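Local structure of uncharacterized protein lp_2664 (Lactobacillus plantarum WCFS1, 2PJQ) at residues Glu150-Met163 against Gln171-Leu183. The protein is of unknown function, but belongs to the HD-domain family and so may be a metal-dependent phosphohydrolase. Residues are numbered along the deposited sequence; the frame is centred on the assembly and turned at random.
Sequences EKIYDPAIAPREHM and QPGTAINHFYEKL
Lys151 and Ile152 offer their carbonyl oxygens to the start of helix 175-183, a worked example of how a loop can satisfy the first-turn amides of a helix. Ala175 N donates to Lys151 O (2.7 Å) and Ile176 N to Ile152 O (3.0 Å). Thr174, the N-cap residue, accepts from Asn177 N through OG1, although the place of this hydroxyl is less sure. In this all-helical protein, the loop that links helix 134-148 to helix 165-170 here meets the N-terminal end of helix 175-183. Beside the cap, Tyr153 CD1 packs on Ile176 CB (3.8 Å), with Trp217 edge-to-face against the tyrosine ring.

Further along the helix, Glu181 can be followed outward toward the later part of the loop. Its CB lies 4.2 Å from SE of selenomethionine Met163; CG lies beside the backbone N and O of Arg160; CD faces Arg160 CD at 3.7 Å. At the tip, OE2 approaches Arg160 CD and the backbone N of Arg160, while OE1 forms a salt bridge with Arg160 NH1 (3.1 Å), the guanidinium and carboxylate planes 81° apart, and also lies in contact with Met163 SE. Bends at chi2 (115°) and chi3 in Arg160 also carry NH2 to Gln171 O, in a bond whose modelled length is doubtful. A methionine in place of Arg160 would probably leave the buried Glu181 carboxylate without its countercharge. Nearby, Pro159 CB rests on Tyr180 CB (3.8 Å), the two side chains pointing the same way.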
ATOM      1  N   GLU B 150      -7.012  -6.943  -2.571  1.00 20.60           N
ATOM      2  CA  GLU B 150      -7.325  -6.463  -3.910  1.00 21.15           C
ATOM      3  C   GLU B 150      -6.134  -6.632  -4.843  1.00 21.08           C
ATOM      4  O   GLU B 150      -5.021  -6.874  -4.400  1.00 21.05           O
ATOM      5  CB  GLU B 150      -7.676  -4.988  -3.808  1.00 28.93           C
ATOM      6  CG  GLU B 150      -8.722  -4.464  -4.751  1.00 31.92           C
ATOM      7  CD  GLU B 150      -8.958  -2.988  -4.509  1.00 34.99           C
ATOM      8  OE1 GLU B 150      -8.054  -2.191  -4.847  1.00 35.51           O
ATOM      9  OE2 GLU B 150     -10.028  -2.629  -3.961  1.00 35.45           O
ATOM     10  N   LYS B 151      -6.373  -6.486  -6.138  1.00 24.53           N
ATOM     11  CA  LYS B 151      -5.313  -6.602  -7.134  1.00 26.09           C
ATOM     12  C   LYS B 151      -4.690  -5.216  -7.404  1.00 26.84           C
ATOM     13  O   LYS B 151      -5.397  -4.205  -7.477  1.00 27.45           O
ATOM     14  CB  LYS B 151      -5.907  -7.182  -8.413  1.00 28.58           C
ATOM     15  CG  LYS B 151      -4.898  -7.675  -9.431  1.00 32.12           C
ATOM     16  CD  LYS B 151      -5.623  -8.249 -10.639  1.00 35.39           C
ATOM     17  CE  LYS B 151      -6.545  -9.397 -10.237  1.00 36.41           C
ATOM     18  NZ  LYS B 151      -7.437  -9.799 -11.358  1.00 38.17           N
ATOM     19  N   ILE B 152      -3.374  -5.158  -7.571  1.00 25.69           N
ATOM     20  CA  ILE B 152      -2.732  -3.869  -7.787  1.00 27.35           C
ATOM     21  C   ILE B 152      -2.914  -3.296  -9.179  1.00 27.87           C
ATOM     22  O   ILE B 152      -3.099  -2.093  -9.331  1.00 29.33           O
ATOM     23  CB  ILE B 152      -1.207  -3.922  -7.504  1.00 26.89           C
ATOM     24  CG1 ILE B 152      -0.941  -4.579  -6.153  1.00 27.82           C
ATOM     25  CG2 ILE B 152      -0.633  -2.503  -7.474  1.00 25.33           C
ATOM     26  CD1 ILE B 152       0.526  -4.839  -5.874  1.00 28.42           C
ATOM     27  N   TYR B 153      -2.862  -4.154 -10.189  1.00 28.67           N
ATOM     28  CA  TYR B 153      -2.979  -3.713 -11.571  1.00 28.73           C
ATOM     29  C   TYR B 153      -3.238  -4.905 -12.477  1.00 30.03           C
ATOM     30  O   TYR B 153      -2.916  -6.033 -12.120  1.00 31.43           O
ATOM     31  CB  TYR B 153      -1.677  -3.035 -11.977  1.00 28.51           C
ATOM     32  CG  TYR B 153      -1.633  -2.527 -13.394  1.00 27.69           C
ATOM     33  CD1 TYR B 153      -2.520  -1.550 -13.830  1.00 26.78           C
ATOM     34  CD2 TYR B 153      -0.668  -2.989 -14.283  1.00 27.80           C
ATOM     35  CE1 TYR B 153      -2.446  -1.038 -15.114  1.00 26.79           C
ATOM     36  CE2 TYR B 153      -0.582  -2.486 -15.571  1.00 27.75           C
ATOM     37  CZ  TYR B 153      -1.475  -1.507 -15.981  1.00 27.86           C
ATOM     38  OH  TYR B 153      -1.383  -0.989 -17.254  1.00 27.47           O
ATOM     39  N   ASP B 154      -3.812  -4.656 -13.650  1.00 33.37           N
ATOM     40  CA  ASP B 154      -4.115  -5.722 -14.611  1.00 34.07           C
ATOM     41  C   ASP B 154      -4.326  -5.035 -15.959  1.00 33.04           C
ATOM     42  O   ASP B 154      -5.444  -4.656 -16.286  1.00 33.78           O
ATOM     43  CB  ASP B 154      -5.405  -6.450 -14.190  1.00 35.10           C
ATOM     44  CG  ASP B 154      -5.546  -7.848 -14.813  1.00 36.74           C
ATOM     45  OD1 ASP B 154      -5.223  -8.022 -16.008  1.00 38.43           O
ATOM     46  OD2 ASP B 154      -6.004  -8.774 -14.102  1.00 36.40           O
ATOM     47  N   PRO B 155      -3.258  -4.861 -16.758  1.00 30.00           N
ATOM     48  CA  PRO B 155      -3.414  -4.197 -18.061  1.00 30.79           C
ATOM     49  C   PRO B 155      -4.643  -4.640 -18.844  1.00 30.18           C
ATOM     50  O   PRO B 155      -5.188  -3.886 -19.651  1.00 29.86           O
ATOM     51  CB  PRO B 155      -2.099  -4.517 -18.783  1.00 29.74           C
ATOM     52  CG  PRO B 155      -1.546  -5.695 -18.047  1.00 29.36           C
ATOM     53  CD  PRO B 155      -1.899  -5.404 -16.619  1.00 30.05           C
ATOM     54  N   ALA B 156      -5.078  -5.867 -18.579  1.00 30.92           N
ATOM     55  CA  ALA B 156      -6.233  -6.446 -19.240  1.00 31.27           C
ATOM     56  C   ALA B 156      -7.488  -5.737 -18.757  1.00 32.48           C
ATOM     57  O   ALA B 156      -8.411  -5.473 -19.529  1.00 33.42           O
ATOM     58  CB  ALA B 156      -6.310  -7.927 -18.924  1.00 30.58           C
ATOM     59  N   ILE B 157      -7.514  -5.435 -17.466  1.00 33.27           N
ATOM     60  CA  ILE B 157      -8.641  -4.744 -16.867  1.00 33.81           C
ATOM     61  C   ILE B 157      -8.400  -3.248 -16.982  1.00 35.20           C
ATOM     62  O   ILE B 157      -7.363  -2.743 -16.556  1.00 33.71           O
ATOM     63  CB  ILE B 157      -8.780  -5.095 -15.392  1.00 32.25           C
ATOM     64  CG1 ILE B 157      -8.665  -6.605 -15.217  1.00 33.48           C
ATOM     65  CG2 ILE B 157     -10.104  -4.582 -14.866  1.00 30.48           C
ATOM     66  CD1 ILE B 157      -8.759  -7.071 -13.778  1.00 35.82           C
ATOM     67  N   ALA B 158      -9.355  -2.541 -17.568  1.00 36.49           N
ATOM     68  CA  ALA B 158      -9.216  -1.104 -17.718  1.00 37.30           C
ATOM     69  C   ALA B 158     -10.215  -0.423 -16.803  1.00 37.34           C
ATOM     70  O   ALA B 158     -11.268  -0.979 -16.492  1.00 37.38           O
ATOM     71  CB  ALA B 158      -9.448  -0.688 -19.170  1.00 38.74           C
ATOM     72  N   PRO B 159      -9.889   0.792 -16.353  1.00 38.33           N
ATOM     73  CA  PRO B 159     -10.738   1.581 -15.460  1.00 40.50           C
ATOM     74  C   PRO B 159     -12.158   1.820 -15.944  1.00 42.07           C
ATOM     75  O   PRO B 159     -12.372   2.337 -17.044  1.00 41.35           O
ATOM     76  CB  PRO B 159      -9.945   2.878 -15.286  1.00 40.61           C
ATOM     77  CG  PRO B 159      -9.091   2.940 -16.518  1.00 40.17           C
ATOM     78  CD  PRO B 159      -8.658   1.525 -16.688  1.00 40.32           C
ATOM     79  N   ARG B 160     -13.120   1.431 -15.108  1.00 42.73           N
ATOM     80  CA  ARG B 160     -14.534   1.598 -15.405  1.00 44.81           C
ATOM     81  C   ARG B 160     -14.760   3.070 -15.692  1.00 48.03           C
ATOM     82  O   ARG B 160     -13.907   3.898 -15.390  1.00 47.42           O
ATOM     83  CB  ARG B 160     -15.385   1.163 -14.213  1.00 43.51           C
ATOM     84  CG  ARG B 160     -15.262  -0.313 -13.873  1.00 42.51           C
ATOM     85  CD  ARG B 160     -14.627  -0.544 -12.511  1.00 39.67           C
ATOM     86  NE  ARG B 160     -15.615  -0.911 -11.503  1.00 37.93           N
ATOM     87  CZ  ARG B 160     -15.333  -1.112 -10.217  1.00 37.69           C
ATOM     88  NH1 ARG B 160     -14.087  -0.980  -9.775  1.00 36.31           N
ATOM     89  NH2 ARG B 160     -16.296  -1.440  -9.371  1.00 34.72           N
ATOM     90  N   GLU B 161     -15.902   3.402 -16.281  1.00 58.16           N
ATOM     91  CA  GLU B 161     -16.180   4.797 -16.602  1.00 63.52           C
ATOM     92  C   GLU B 161     -17.571   5.242 -16.195  1.00 66.80           C
ATOM     93  O   GLU B 161     -17.757   6.390 -15.794  1.00 67.12           O
ATOM     94  CB  GLU B 161     -15.972   5.049 -18.102  1.00 61.59           C
ATOM     95  CG  GLU B 161     -14.516   4.950 -18.551  1.00 61.24           C
ATOM     96  CD  GLU B 161     -13.639   6.062 -17.986  1.00 60.11           C
ATOM     97  OE1 GLU B 161     -13.779   7.224 -18.426  1.00 59.09           O
ATOM     98  OE2 GLU B 161     -12.809   5.773 -17.098  1.00 59.18           O
ATOM     99  N   HIS B 162     -18.546   4.343 -16.297  1.00 67.50           N
ATOM    100  CA  HIS B 162     -19.914   4.684 -15.919  1.00 72.22           C
ATOM    101  C   HIS B 162     -20.403   3.866 -14.727  1.00 73.98           C
ATOM    102  O   HIS B 162     -21.512   3.333 -14.735  1.00 73.79           O
ATOM    103  CB  HIS B 162     -20.868   4.509 -17.115  1.00 76.32           C
ATOM    104  CG  HIS B 162     -20.242   3.881 -18.327  1.00 78.29           C
ATOM    105  ND1 HIS B 162     -19.997   2.527 -18.426  1.00 79.24           N
ATOM    106  CD2 HIS B 162     -19.849   4.421 -19.508  1.00 78.73           C
ATOM    107  CE1 HIS B 162     -19.485   2.260 -19.615  1.00 78.88           C
ATOM    108  NE2 HIS B 162     -19.385   3.391 -20.291  1.00 78.23           N
HETATM  109  N   MSE B 163     -19.570   3.796 -13.693  1.00 75.46           N
HETATM  110  CA  MSE B 163     -19.880   3.038 -12.486  1.00 78.12           C
HETATM  111  C   MSE B 163     -21.204   3.394 -11.820  1.00 79.04           C
HETATM  112  O   MSE B 163     -21.755   4.473 -12.037  1.00 79.25           O
HETATM  113  CB  MSE B 163     -18.762   3.214 -11.464  1.00 83.35           C
HETATM  114  CG  MSE B 163     -17.390   2.809 -11.948  1.00 85.36           C
HETATM  115 SE   MSE B 163     -16.048   3.273 -10.636  1.00 89.55          SE
HETATM  116  CE  MSE B 163     -16.194   1.726  -9.510  1.00 86.97           C
ATOM    117  N   GLN B 171     -18.345  -4.655  -6.789  1.00 76.17           N
ATOM    118  CA  GLN B 171     -17.345  -5.107  -7.754  1.00 70.96           C
ATOM    119  C   GLN B 171     -15.963  -4.476  -7.561  1.00 66.63           C
ATOM    120  O   GLN B 171     -15.750  -3.313  -7.898  1.00 67.06           O
ATOM    121  CB  GLN B 171     -17.847  -4.837  -9.173  1.00 70.85           C
ATOM    122  CG  GLN B 171     -16.805  -5.070 -10.249  1.00 71.42           C
ATOM    123  CD  GLN B 171     -17.413  -5.150 -11.627  1.00 71.84           C
ATOM    124  OE1 GLN B 171     -18.124  -4.243 -12.059  1.00 71.64           O
ATOM    125  NE2 GLN B 171     -17.139  -6.243 -12.332  1.00 72.35           N
ATOM    126  N   PRO B 172     -15.003  -5.246  -7.021  1.00 61.81           N
ATOM    127  CA  PRO B 172     -13.631  -4.793  -6.768  1.00 58.04           C
ATOM    128  C   PRO B 172     -12.846  -4.500  -8.043  1.00 54.46           C
ATOM    129  O   PRO B 172     -12.917  -5.259  -9.015  1.00 54.62           O
ATOM    130  CB  PRO B 172     -13.019  -5.959  -5.989  1.00 58.87           C
ATOM    131  CG  PRO B 172     -14.207  -6.593  -5.332  1.00 60.11           C
ATOM    132  CD  PRO B 172     -15.211  -6.584  -6.449  1.00 61.57           C
ATOM    133  N   GLY B 173     -12.101  -3.400  -8.035  1.00 47.38           N
ATOM    134  CA  GLY B 173     -11.305  -3.046  -9.193  1.00 42.10           C
ATOM    135  C   GLY B 173      -9.845  -3.232  -8.855  1.00 37.02           C
ATOM    136  O   GLY B 173      -9.520  -3.899  -7.878  1.00 37.80           O
ATOM    137  N   THR B 174      -8.953  -2.664  -9.653  1.00 32.36           N
ATOM    138  CA  THR B 174      -7.536  -2.788  -9.344  1.00 29.09           C
ATOM    139  C   THR B 174      -7.109  -1.518  -8.605  1.00 27.43           C
ATOM    140  O   THR B 174      -7.759  -0.475  -8.706  1.00 26.43           O
ATOM    141  CB  THR B 174      -6.694  -2.953 -10.614  1.00 28.76           C
ATOM    142  OG1 THR B 174      -6.660  -1.717 -11.334  1.00 26.93           O
ATOM    143  CG2 THR B 174      -7.292  -4.024 -11.501  1.00 27.41           C
ATOM    144  N   ALA B 175      -6.021  -1.611  -7.853  1.00 24.57           N
ATOM    145  CA  ALA B 175      -5.536  -0.476  -7.091  1.00 21.16           C
ATOM    146  C   ALA B 175      -5.257   0.718  -7.979  1.00 21.20           C
ATOM    147  O   ALA B 175      -5.653   1.839  -7.670  1.00 21.41           O
ATOM    148  CB  ALA B 175      -4.292  -0.867  -6.348  1.00 23.39           C
ATOM    149  N   ILE B 176      -4.557   0.490  -9.082  1.00 22.64           N
ATOM    150  CA  ILE B 176      -4.245   1.582  -9.987  1.00 22.18           C
ATOM    151  C   ILE B 176      -5.529   2.203 -10.525  1.00 21.94           C
ATOM    152  O   ILE B 176      -5.676   3.423 -10.519  1.00 23.72           O
ATOM    153  CB  ILE B 176      -3.378   1.107 -11.180  1.00 24.47           C
ATOM    154  CG1 ILE B 176      -2.003   0.643 -10.689  1.00 23.94           C
ATOM    155  CG2 ILE B 176      -3.204   2.245 -12.184  1.00 26.14           C
ATOM    156  CD1 ILE B 176      -1.091   1.766 -10.208  1.00 23.84           C
ATOM    157  N   ASN B 177      -6.465   1.372 -10.976  1.00 19.71           N
ATOM    158  CA  ASN B 177      -7.718   1.880 -11.525  1.00 19.60           C
ATOM    159  C   ASN B 177      -8.438   2.862 -10.593  1.00 20.75           C
ATOM    160  O   ASN B 177      -9.236   3.697 -11.039  1.00 21.70           O
ATOM    161  CB  ASN B 177      -8.665   0.725 -11.871  1.00 20.79           C
ATOM    162  CG  ASN B 177      -8.194  -0.102 -13.066  1.00 22.04           C
ATOM    163  OD1 ASN B 177      -7.395   0.348 -13.895  1.00 22.39           O
ATOM    164  ND2 ASN B 177      -8.714  -1.317 -13.167  1.00 22.95           N
ATOM    165  N   HIS B 178      -8.150   2.769  -9.299  1.00 19.30           N
ATOM    166  CA  HIS B 178      -8.780   3.646  -8.328  1.00 17.07           C
ATOM    167  C   HIS B 178      -8.381   5.101  -8.534  1.00 14.95           C
ATOM    168  O   HIS B 178      -9.187   5.999  -8.317  1.00 13.84           O
ATOM    169  CB  HIS B 178      -8.446   3.200  -6.903  1.00 21.65           C
ATOM    170  CG  HIS B 178      -9.411   3.713  -5.884  1.00 24.52           C
ATOM    171  ND1 HIS B 178     -10.774   3.733  -6.103  1.00 24.24           N
ATOM    172  CD2 HIS B 178      -9.220   4.250  -4.657  1.00 25.95           C
ATOM    173  CE1 HIS B 178     -11.378   4.263  -5.056  1.00 25.39           C
ATOM    174  NE2 HIS B 178     -10.458   4.586  -4.165  1.00 26.29           N
ATOM    175  N   PHE B 179      -7.138   5.341  -8.943  1.00 15.96           N
ATOM    176  CA  PHE B 179      -6.703   6.712  -9.185  1.00 15.08           C
ATOM    177  C   PHE B 179      -7.513   7.223 -10.364  1.00 16.04           C
ATOM    178  O   PHE B 179      -8.146   8.266 -10.283  1.00 16.31           O
ATOM    179  CB  PHE B 179      -5.204   6.786  -9.499  1.00  7.46           C
ATOM    180  CG  PHE B 179      -4.326   6.437  -8.338  1.00  4.23           C
ATOM    181  CD1 PHE B 179      -4.142   5.118  -7.962  1.00  5.67           C
ATOM    182  CD2 PHE B 179      -3.733   7.425  -7.582  1.00  3.63           C
ATOM    183  CE1 PHE B 179      -3.373   4.788  -6.843  1.00  3.19           C
ATOM    184  CE2 PHE B 179      -2.965   7.101  -6.458  1.00  2.82           C
ATOM    185  CZ  PHE B 179      -2.790   5.781  -6.094  1.00  1.00           C
ATOM    186  N   TYR B 180      -7.512   6.462 -11.451  1.00 17.48           N
ATOM    187  CA  TYR B 180      -8.255   6.845 -12.641  1.00 17.89           C
ATOM    188  C   TYR B 180      -9.733   6.987 -12.341  1.00 18.13           C
ATOM    189  O   TYR B 180     -10.345   7.996 -12.686  1.00 17.83           O
ATOM    190  CB  TYR B 180      -8.064   5.808 -13.752  1.00 19.69           C
ATOM    191  CG  TYR B 180      -6.723   5.891 -14.446  1.00 20.39           C
ATOM    192  CD1 TYR B 180      -6.330   7.059 -15.098  1.00 18.91           C
ATOM    193  CD2 TYR B 180      -5.822   4.816 -14.412  1.00 20.60           C
ATOM    194  CE1 TYR B 180      -5.073   7.164 -15.693  1.00 20.16           C
ATOM    195  CE2 TYR B 180      -4.561   4.911 -15.005  1.00 19.66           C
ATOM    196  CZ  TYR B 180      -4.194   6.090 -15.636  1.00 19.57           C
ATOM    197  OH  TYR B 180      -2.931   6.225 -16.160  1.00 21.97           O
ATOM    198  N   GLU B 181     -10.291   5.970 -11.691  1.00 17.02           N
ATOM    199  CA  GLU B 181     -11.712   5.923 -11.344  1.00 18.83           C
ATOM    200  C   GLU B 181     -12.195   6.912 -10.288  1.00 19.23           C
ATOM    201  O   GLU B 181     -13.369   7.303 -10.289  1.00 18.59           O
ATOM    202  CB  GLU B 181     -12.077   4.512 -10.875  1.00 24.58           C
ATOM    203  CG  GLU B 181     -11.999   3.470 -11.961  1.00 30.38           C
ATOM    204  CD  GLU B 181     -12.230   2.069 -11.449  1.00 33.38           C
ATOM    205  OE1 GLU B 181     -13.104   1.876 -10.576  1.00 37.38           O
ATOM    206  OE2 GLU B 181     -11.545   1.149 -11.937  1.00 36.27           O
ATOM    207  N   LYS B 182     -11.300   7.304  -9.379  1.00 21.88           N
ATOM    208  CA  LYS B 182     -11.677   8.200  -8.297  1.00 19.21           C
ATOM    209  C   LYS B 182     -10.663   9.279  -7.952  1.00 18.69           C
ATOM    210  O   LYS B 182     -10.789  10.408  -8.406  1.00 19.54           O
ATOM    211  CB  LYS B 182     -12.012   7.374  -7.045  1.00 14.30           C
ATOM    212  CG  LYS B 182     -12.447   8.206  -5.834  1.00 14.62           C
ATOM    213  CD  LYS B 182     -13.295   7.418  -4.847  1.00 10.40           C
ATOM    214  CE  LYS B 182     -13.531   8.207  -3.574  1.00 10.43           C
ATOM    215  NZ  LYS B 182     -12.461   7.961  -2.549  1.00 13.46           N
ATOM    216  N   LEU B 183      -9.668   8.927  -7.147  1.00 17.65           N
ATOM    217  CA  LEU B 183      -8.626   9.857  -6.690  1.00 18.09           C
ATOM    218  C   LEU B 183      -8.153  10.988  -7.621  1.00 18.82           C
ATOM    219  O   LEU B 183      -7.851  12.087  -7.149  1.00 19.46           O
ATOM    220  CB  LEU B 183      -7.416   9.051  -6.226  1.00 13.02           C
ATOM    221  CG  LEU B 183      -7.820   7.896  -5.307  1.00 12.29           C
ATOM    222  CD1 LEU B 183      -6.576   7.191  -4.759  1.00 10.79           C
ATOM    223  CD2 LEU B 183      -8.692   8.444  -4.180  1.00  8.16           C
TER